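Local coordinates for spike protein P5 (Enterobacteria phage PRD1, PDB 1YQ5), which forms, as a homotrimer together with proteins P31 and P2, the spike complexes at the fivefold capsid vertices and is essential for viral infectivity, at residues 70-82 / 91-105. Sequence-based numbering, arbitrary orientation.
Sequences NTVTTGNYLLRVK and ACPASSLTAGGTISL
Tyr77 lies with one ring face over Gly100: CA of Gly100 stands 3.6 Å from the ring centroid and 15° off the ring normal, the geometry of a CH-pi contact. Ala94 comes to the ring's edge instead, its CB 3.5 Å from CE1 of Tyr77. With CG anti to the carbonyl carbon (chi1 -81°), the ring is laid against Gly100 and its OH reaches the loop before the strand, donating to Val72 O over 2.7 Å, near the ring plane. Further along, the aliphatic layer continues: Leu79 sets CD2 against CG2 of Ile103 at 3.9 Å, and Val81 meets Leu105 tip to tip, CB to CD1 3.7 Å.

Backbone pairing positions the tyrosine and Ala94. Tyr77 and Cys92 form an antiparallel hydrogen-bonded pair, Cys92 N to Tyr77 O 2.7 Å and Tyr77 N to Cys92 O 2.9 Å. Beyond it, Ala94 N donates to Gly75 O with a nearly straight N-H...O angle of 168°, and a water bridges that oxygen to Ala94 O. Leu79 and Val81 are set by backbone bonds to Val90 and Phe88. Cys92 SG accepts a hydrogen bond from Thr102 N at 3.6 Å, a usual length for sulfur, linking the two sheets.

Strand 76-83 thus pairs with 86-93 while its inward residues pack on 100-109 of the facing sheet, in the jelly-roll sandwich of the C-terminal domain of P5. Met65 joins Leu79 and Ile103 in this core. Thr102 carries the contact outward, its OG1 bonding Val89 O of a second subunit. Apolar ring face on glycine, hydroxyl satisfied by a loop carbonyl: the one tyrosine both fills the core and pins the loop.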
ATOM      1  N   ASN A  70      11.478 -17.024   1.890  1.00 13.22           N
ATOM      2  CA  ASN A  70      10.892 -18.243   1.359  1.00 12.97           C
ATOM      3  C   ASN A  70      10.952 -19.503   2.202  1.00 13.95           C
ATOM      4  O   ASN A  70      10.147 -20.409   1.998  1.00 13.47           O
ATOM      5  CB  ASN A  70      11.477 -18.507  -0.031  1.00 13.83           C
ATOM      6  CG  ASN A  70      11.147 -17.396  -1.010  1.00 16.32           C
ATOM      7  OD1 ASN A  70      10.605 -16.361  -0.618  1.00 16.43           O
ATOM      8  ND2 ASN A  70      11.467 -17.602  -2.284  1.00 14.25           N
ATOM      9  N   THR A  71      11.885 -19.568   3.144  1.00 13.38           N
ATOM     10  CA  THR A  71      12.007 -20.740   4.002  1.00 14.64           C
ATOM     11  C   THR A  71      11.117 -20.681   5.244  1.00 15.38           C
ATOM     12  O   THR A  71      11.132 -21.597   6.070  1.00 16.39           O
ATOM     13  CB  THR A  71      13.465 -20.959   4.428  1.00 13.73           C
ATOM     14  OG1 THR A  71      14.032 -19.717   4.866  1.00 13.28           O
ATOM     15  CG2 THR A  71      14.268 -21.509   3.251  1.00 14.81           C
ATOM     16  N   VAL A  72      10.357 -19.598   5.385  1.00 13.95           N
ATOM     17  CA  VAL A  72       9.430 -19.459   6.507  1.00 14.41           C
ATOM     18  C   VAL A  72       8.072 -19.192   5.874  1.00 15.05           C
ATOM     19  O   VAL A  72       7.776 -18.078   5.434  1.00 14.33           O
ATOM     20  CB  VAL A  72       9.833 -18.302   7.453  1.00 14.95           C
ATOM     21  CG1 VAL A  72       8.742 -18.064   8.490  1.00 13.50           C
ATOM     22  CG2 VAL A  72      11.145 -18.656   8.162  1.00 14.02           C
ATOM     23  N   THR A  73       7.252 -20.235   5.826  1.00 14.60           N
ATOM     24  CA  THR A  73       5.941 -20.171   5.194  1.00 14.11           C
ATOM     25  C   THR A  73       4.778 -20.360   6.154  1.00 14.02           C
ATOM     26  O   THR A  73       3.663 -20.643   5.723  1.00 13.06           O
ATOM     27  CB  THR A  73       5.831 -21.255   4.119  1.00 15.27           C
ATOM     28  OG1 THR A  73       6.012 -22.534   4.740  1.00 16.48           O
ATOM     29  CG2 THR A  73       6.905 -21.067   3.049  1.00 16.10           C
ATOM     30  N   THR A  74       5.036 -20.204   7.446  1.00 14.69           N
ATOM     31  CA  THR A  74       3.999 -20.367   8.454  1.00 15.75           C
ATOM     32  C   THR A  74       3.866 -19.107   9.304  1.00 14.30           C
ATOM     33  O   THR A  74       4.721 -18.225   9.259  1.00 12.54           O
ATOM     34  CB  THR A  74       4.317 -21.556   9.385  1.00 16.63           C
ATOM     35  OG1 THR A  74       5.628 -21.392   9.937  1.00 17.83           O
ATOM     36  CG2 THR A  74       4.267 -22.868   8.613  1.00 20.26           C
ATOM     37  N   GLY A  75       2.789 -19.033  10.077  1.00 14.64           N
ATOM     38  CA  GLY A  75       2.572 -17.876  10.926  1.00 15.39           C
ATOM     39  C   GLY A  75       2.227 -16.633  10.124  1.00 14.37           C
ATOM     40  O   GLY A  75       1.773 -16.720   8.980  1.00 13.66           O
ATOM     41  N   ASN A  76       2.445 -15.473  10.731  1.00 13.90           N
ATOM     42  CA  ASN A  76       2.156 -14.202  10.081  1.00 13.61           C
ATOM     43  C   ASN A  76       3.355 -13.278  10.111  1.00 13.22           C
ATOM     44  O   ASN A  76       4.033 -13.160  11.133  1.00 13.38           O
ATOM     45  CB  ASN A  76       0.998 -13.494  10.785  1.00 15.05           C
ATOM     46  CG  ASN A  76      -0.276 -14.298  10.755  1.00 18.46           C
ATOM     47  OD1 ASN A  76      -0.866 -14.501   9.699  1.00 16.63           O
ATOM     48  ND2 ASN A  76      -0.704 -14.775  11.921  1.00 22.75           N
ATOM     49  N   TYR A  77       3.625 -12.640   8.982  1.00 12.18           N
ATOM     50  CA  TYR A  77       4.706 -11.678   8.924  1.00 12.49           C
ATOM     51  C   TYR A  77       4.115 -10.384   9.467  1.00 13.01           C
ATOM     52  O   TYR A  77       3.052  -9.941   9.019  1.00 13.76           O
ATOM     53  CB  TYR A  77       5.194 -11.488   7.490  1.00 10.83           C
ATOM     54  CG  TYR A  77       6.136 -12.583   7.046  1.00 10.71           C
ATOM     55  CD1 TYR A  77       5.655 -13.767   6.490  1.00 11.58           C
ATOM     56  CD2 TYR A  77       7.510 -12.446   7.222  1.00 10.78           C
ATOM     57  CE1 TYR A  77       6.531 -14.794   6.117  1.00 11.40           C
ATOM     58  CE2 TYR A  77       8.391 -13.462   6.858  1.00 12.11           C
ATOM     59  CZ  TYR A  77       7.897 -14.631   6.307  1.00 12.24           C
ATOM     60  OH  TYR A  77       8.776 -15.628   5.952  1.00 13.14           O
ATOM     61  N   LEU A  78       4.789  -9.803  10.453  1.00 12.85           N
ATOM     62  CA  LEU A  78       4.337  -8.565  11.073  1.00 11.03           C
ATOM     63  C   LEU A  78       5.246  -7.430  10.620  1.00 11.38           C
ATOM     64  O   LEU A  78       6.469  -7.528  10.732  1.00  8.78           O
ATOM     65  CB  LEU A  78       4.400  -8.686  12.597  1.00 12.27           C
ATOM     66  CG  LEU A  78       3.801  -9.955  13.205  1.00 11.51           C
ATOM     67  CD1 LEU A  78       3.946  -9.892  14.715  1.00 11.97           C
ATOM     68  CD2 LEU A  78       2.333 -10.097  12.808  1.00 12.78           C
ATOM     69  N   LEU A  79       4.652  -6.357  10.108  1.00 10.62           N
ATOM     70  CA  LEU A  79       5.443  -5.222   9.644  1.00 11.57           C
ATOM     71  C   LEU A  79       5.046  -3.938  10.345  1.00 12.42           C
ATOM     72  O   LEU A  79       3.870  -3.713  10.633  1.00 11.48           O
ATOM     73  CB  LEU A  79       5.302  -5.050   8.130  1.00 11.75           C
ATOM     74  CG  LEU A  79       5.904  -6.164   7.271  1.00 13.13           C
ATOM     75  CD1 LEU A  79       5.034  -7.399   7.355  1.00 14.74           C
ATOM     76  CD2 LEU A  79       6.015  -5.696   5.823  1.00 13.83           C
ATOM     77  N   ARG A  80       6.034  -3.094  10.616  1.00 11.59           N
ATOM     78  CA  ARG A  80       5.776  -1.834  11.291  1.00 13.29           C
ATOM     79  C   ARG A  80       6.690  -0.705  10.845  1.00 13.10           C
ATOM     80  O   ARG A  80       7.896  -0.891  10.660  1.00 12.85           O
ATOM     81  CB  ARG A  80       5.918  -2.007  12.807  1.00 13.25           C
ATOM     82  CG  ARG A  80       5.698  -0.727  13.595  1.00 13.65           C
ATOM     83  CD  ARG A  80       5.973  -0.944  15.080  1.00 12.41           C
ATOM     84  NE  ARG A  80       7.404  -1.002  15.362  1.00 11.60           N
ATOM     85  CZ  ARG A  80       7.927  -1.519  16.471  1.00 14.04           C
ATOM     86  NH1 ARG A  80       7.136  -2.040  17.409  1.00 11.56           N
ATOM     87  NH2 ARG A  80       9.239  -1.493  16.657  1.00 11.67           N
ATOM     88  N   VAL A  81       6.088   0.468  10.677  1.00 13.70           N
ATOM     89  CA  VAL A  81       6.802   1.678  10.298  1.00 12.75           C
ATOM     90  C   VAL A  81       6.413   2.724  11.330  1.00 13.46           C
ATOM     91  O   VAL A  81       5.236   2.855  11.671  1.00 12.20           O
ATOM     92  CB  VAL A  81       6.369   2.204   8.916  1.00 12.21           C
ATOM     93  CG1 VAL A  81       7.054   3.538   8.637  1.00 12.18           C
ATOM     94  CG2 VAL A  81       6.717   1.193   7.838  1.00 12.98           C
ATOM     95  N   LYS A  82       7.396   3.462  11.833  1.00 12.20           N
ATOM     96  CA  LYS A  82       7.116   4.496  12.817  1.00 12.54           C
ATOM     97  C   LYS A  82       7.742   5.821  12.428  1.00 12.01           C
ATOM     98  O   LYS A  82       8.767   5.860  11.750  1.00 10.39           O
ATOM     99  CB  LYS A  82       7.662   4.101  14.191  1.00 14.04           C
ATOM    100  CG  LYS A  82       7.157   2.773  14.716  1.00 16.59           C
ATOM    101  CD  LYS A  82       7.616   2.545  16.149  1.00 18.78           C
ATOM    102  CE  LYS A  82       9.124   2.457  16.242  1.00 17.52           C
ATOM    103  NZ  LYS A  82       9.600   2.457  17.662  1.00 17.40           N
ATOM    104  N   ALA A  91      -0.314  -7.180   9.370  1.00 13.13           N
ATOM    105  CA  ALA A  91       0.068  -8.573   9.560  1.00 13.19           C
ATOM    106  C   ALA A  91      -0.272  -9.273   8.246  1.00 13.08           C
ATOM    107  O   ALA A  91      -1.352  -9.066   7.698  1.00 11.25           O
ATOM    108  CB  ALA A  91      -0.717  -9.183  10.714  1.00 13.22           C
ATOM    109  N   CYS A  92       0.647 -10.090   7.739  1.00 13.06           N
ATOM    110  CA  CYS A  92       0.434 -10.783   6.473  1.00 13.64           C
ATOM    111  C   CYS A  92       0.608 -12.292   6.615  1.00 13.53           C
ATOM    112  O   CYS A  92       1.721 -12.776   6.828  1.00 12.10           O
ATOM    113  CB  CYS A  92       1.420 -10.257   5.426  1.00 13.87           C
ATOM    114  SG  CYS A  92       1.470  -8.442   5.313  1.00 15.91           S
ATOM    115  N   PRO A  93      -0.494 -13.053   6.505  1.00 13.06           N
ATOM    116  CA  PRO A  93      -0.426 -14.512   6.628  1.00 12.79           C
ATOM    117  C   PRO A  93       0.559 -15.129   5.637  1.00 13.30           C
ATOM    118  O   PRO A  93       0.490 -14.879   4.434  1.00 13.15           O
ATOM    119  CB  PRO A  93      -1.868 -14.947   6.371  1.00 13.53           C
ATOM    120  CG  PRO A  93      -2.658 -13.794   6.942  1.00 11.73           C
ATOM    121  CD  PRO A  93      -1.894 -12.599   6.405  1.00 12.66           C
ATOM    122  N   ALA A  94       1.475 -15.938   6.152  1.00 13.22           N
ATOM    123  CA  ALA A  94       2.471 -16.580   5.311  1.00 14.07           C
ATOM    124  C   ALA A  94       1.947 -17.861   4.680  1.00 13.92           C
ATOM    125  O   ALA A  94       1.006 -18.479   5.178  1.00 13.97           O
ATOM    126  CB  ALA A  94       3.717 -16.885   6.126  1.00 13.03           C
ATOM    127  N   SER A  95       2.566 -18.243   3.571  1.00 12.75           N
ATOM    128  CA  SER A  95       2.230 -19.470   2.859  1.00 14.68           C
ATOM    129  C   SER A  95       3.401 -19.699   1.923  1.00 15.21           C
ATOM    130  O   SER A  95       4.271 -18.838   1.793  1.00 14.01           O
ATOM    131  CB  SER A  95       0.944 -19.320   2.038  1.00 14.93           C
ATOM    132  OG  SER A  95       1.160 -18.519   0.890  1.00 14.95           O
ATOM    133  N   SER A  96       3.433 -20.851   1.272  1.00 15.85           N
ATOM    134  CA  SER A  96       4.517 -21.138   0.353  1.00 16.98           C
ATOM    135  C   SER A  96       4.455 -20.153  -0.816  1.00 16.19           C
ATOM    136  O   SER A  96       5.489 -19.707  -1.324  1.00 15.83           O
ATOM    137  CB  SER A  96       4.408 -22.575  -0.157  1.00 20.00           C
ATOM    138  OG  SER A  96       5.588 -22.923  -0.864  1.00 27.35           O
ATOM    139  N   LEU A  97       3.238 -19.805  -1.224  1.00 12.47           N
ATOM    140  CA  LEU A  97       3.030 -18.869  -2.328  1.00 13.91           C
ATOM    141  C   LEU A  97       3.270 -17.416  -1.917  1.00 13.25           C
ATOM    142  O   LEU A  97       3.597 -16.569  -2.751  1.00 12.81           O
ATOM    143  CB  LEU A  97       1.606 -19.015  -2.876  1.00 11.96           C
ATOM    144  CG  LEU A  97       1.350 -20.320  -3.634  1.00 12.05           C
ATOM    145  CD1 LEU A  97      -0.138 -20.491  -3.929  1.00 12.62           C
ATOM    146  CD2 LEU A  97       2.159 -20.299  -4.925  1.00 12.36           C
ATOM    147  N   THR A  98       3.101 -17.129  -0.631  1.00 12.18           N
ATOM    148  CA  THR A  98       3.304 -15.775  -0.126  1.00 11.77           C
ATOM    149  C   THR A  98       4.154 -15.834   1.137  1.00 12.56           C
ATOM    150  O   THR A  98       3.672 -15.573   2.241  1.00 13.50           O
ATOM    151  CB  THR A  98       1.953 -15.085   0.194  1.00 12.29           C
ATOM    152  OG1 THR A  98       1.271 -15.813   1.224  1.00 11.67           O
ATOM    153  CG2 THR A  98       1.077 -15.040  -1.043  1.00  9.80           C
ATOM    154  N   ALA A  99       5.424 -16.180   0.960  1.00 10.41           N
ATOM    155  CA  ALA A  99       6.363 -16.298   2.068  1.00 12.39           C
ATOM    156  C   ALA A  99       6.944 -14.941   2.448  1.00 11.10           C
ATOM    157  O   ALA A  99       8.150 -14.717   2.359  1.00 10.49           O
ATOM    158  CB  ALA A  99       7.482 -17.270   1.697  1.00 12.22           C
ATOM    159  N   GLY A 100       6.072 -14.037   2.874  1.00 11.58           N
ATOM    160  CA  GLY A 100       6.523 -12.716   3.257  1.00 10.29           C
ATOM    161  C   GLY A 100       5.360 -11.774   3.459  1.00 11.28           C
ATOM    162  O   GLY A 100       4.232 -12.207   3.696  1.00 10.40           O
ATOM    163  N   GLY A 101       5.631 -10.481   3.356  1.00 12.06           N
ATOM    164  CA  GLY A 101       4.582  -9.504   3.546  1.00 12.66           C
ATOM    165  C   GLY A 101       4.915  -8.168   2.921  1.00 11.79           C
ATOM    166  O   GLY A 101       6.009  -7.966   2.389  1.00 11.14           O
ATOM    167  N   THR A 102       3.968  -7.245   3.015  1.00 11.78           N
ATOM    168  CA  THR A 102       4.129  -5.925   2.433  1.00 11.65           C
ATOM    169  C   THR A 102       3.379  -4.865   3.224  1.00 12.35           C
ATOM    170  O   THR A 102       2.282  -5.114   3.718  1.00 12.38           O
ATOM    171  CB  THR A 102       3.565  -5.897   0.989  1.00 12.19           C
ATOM    172  OG1 THR A 102       4.312  -6.796   0.156  1.00 11.69           O
ATOM    173  CG2 THR A 102       3.622  -4.483   0.419  1.00 10.88           C
ATOM    174  N   ILE A 103       3.982  -3.689   3.350  1.00 13.09           N
ATOM    175  CA  ILE A 103       3.320  -2.566   3.998  1.00 12.41           C
ATOM    176  C   ILE A 103       3.701  -1.325   3.203  1.00 14.04           C
ATOM    177  O   ILE A 103       4.882  -1.074   2.945  1.00 13.66           O
ATOM    178  CB  ILE A 103       3.712  -2.379   5.493  1.00 13.83           C
ATOM    179  CG1 ILE A 103       2.771  -1.339   6.125  1.00 15.06           C
ATOM    180  CG2 ILE A 103       5.158  -1.916   5.630  1.00 13.86           C
ATOM    181  CD1 ILE A 103       2.912  -1.180   7.636  1.00 14.28           C
ATOM    182  N   SER A 104       2.689  -0.575   2.782  1.00 12.63           N
ATOM    183  CA  SER A 104       2.901   0.638   2.009  1.00 13.20           C
ATOM    184  C   SER A 104       2.074   1.739   2.631  1.00 13.79           C
ATOM    185  O   SER A 104       0.925   1.518   3.016  1.00 12.46           O
ATOM    186  CB  SER A 104       2.497   0.429   0.554  1.00 15.06           C
ATOM    187  OG  SER A 104       3.418  -0.438  -0.080  1.00 19.04           O
ATOM    188  N   LEU A 105       2.659   2.927   2.707  1.00 13.20           N
ATOM    189  CA  LEU A 105       2.001   4.053   3.346  1.00 13.06           C
ATOM    190  C   LEU A 105       2.297   5.405   2.717  1.00 13.91           C
ATOM    191  O   LEU A 105       3.406   5.657   2.251  1.00 14.49           O
ATOM    192  CB  LEU A 105       2.453   4.125   4.807  1.00 12.77           C
ATOM    193  CG  LEU A 105       2.358   2.872   5.671  1.00 13.13           C
ATOM    194  CD1 LEU A 105       3.540   2.816   6.633  1.00 14.22           C
ATOM    195  CD2 LEU A 105       1.039   2.878   6.423  1.00 12.80           C
TER
HETATM  196  O   HOH W   1      -0.125 -18.590   7.863  1.00 20.29           O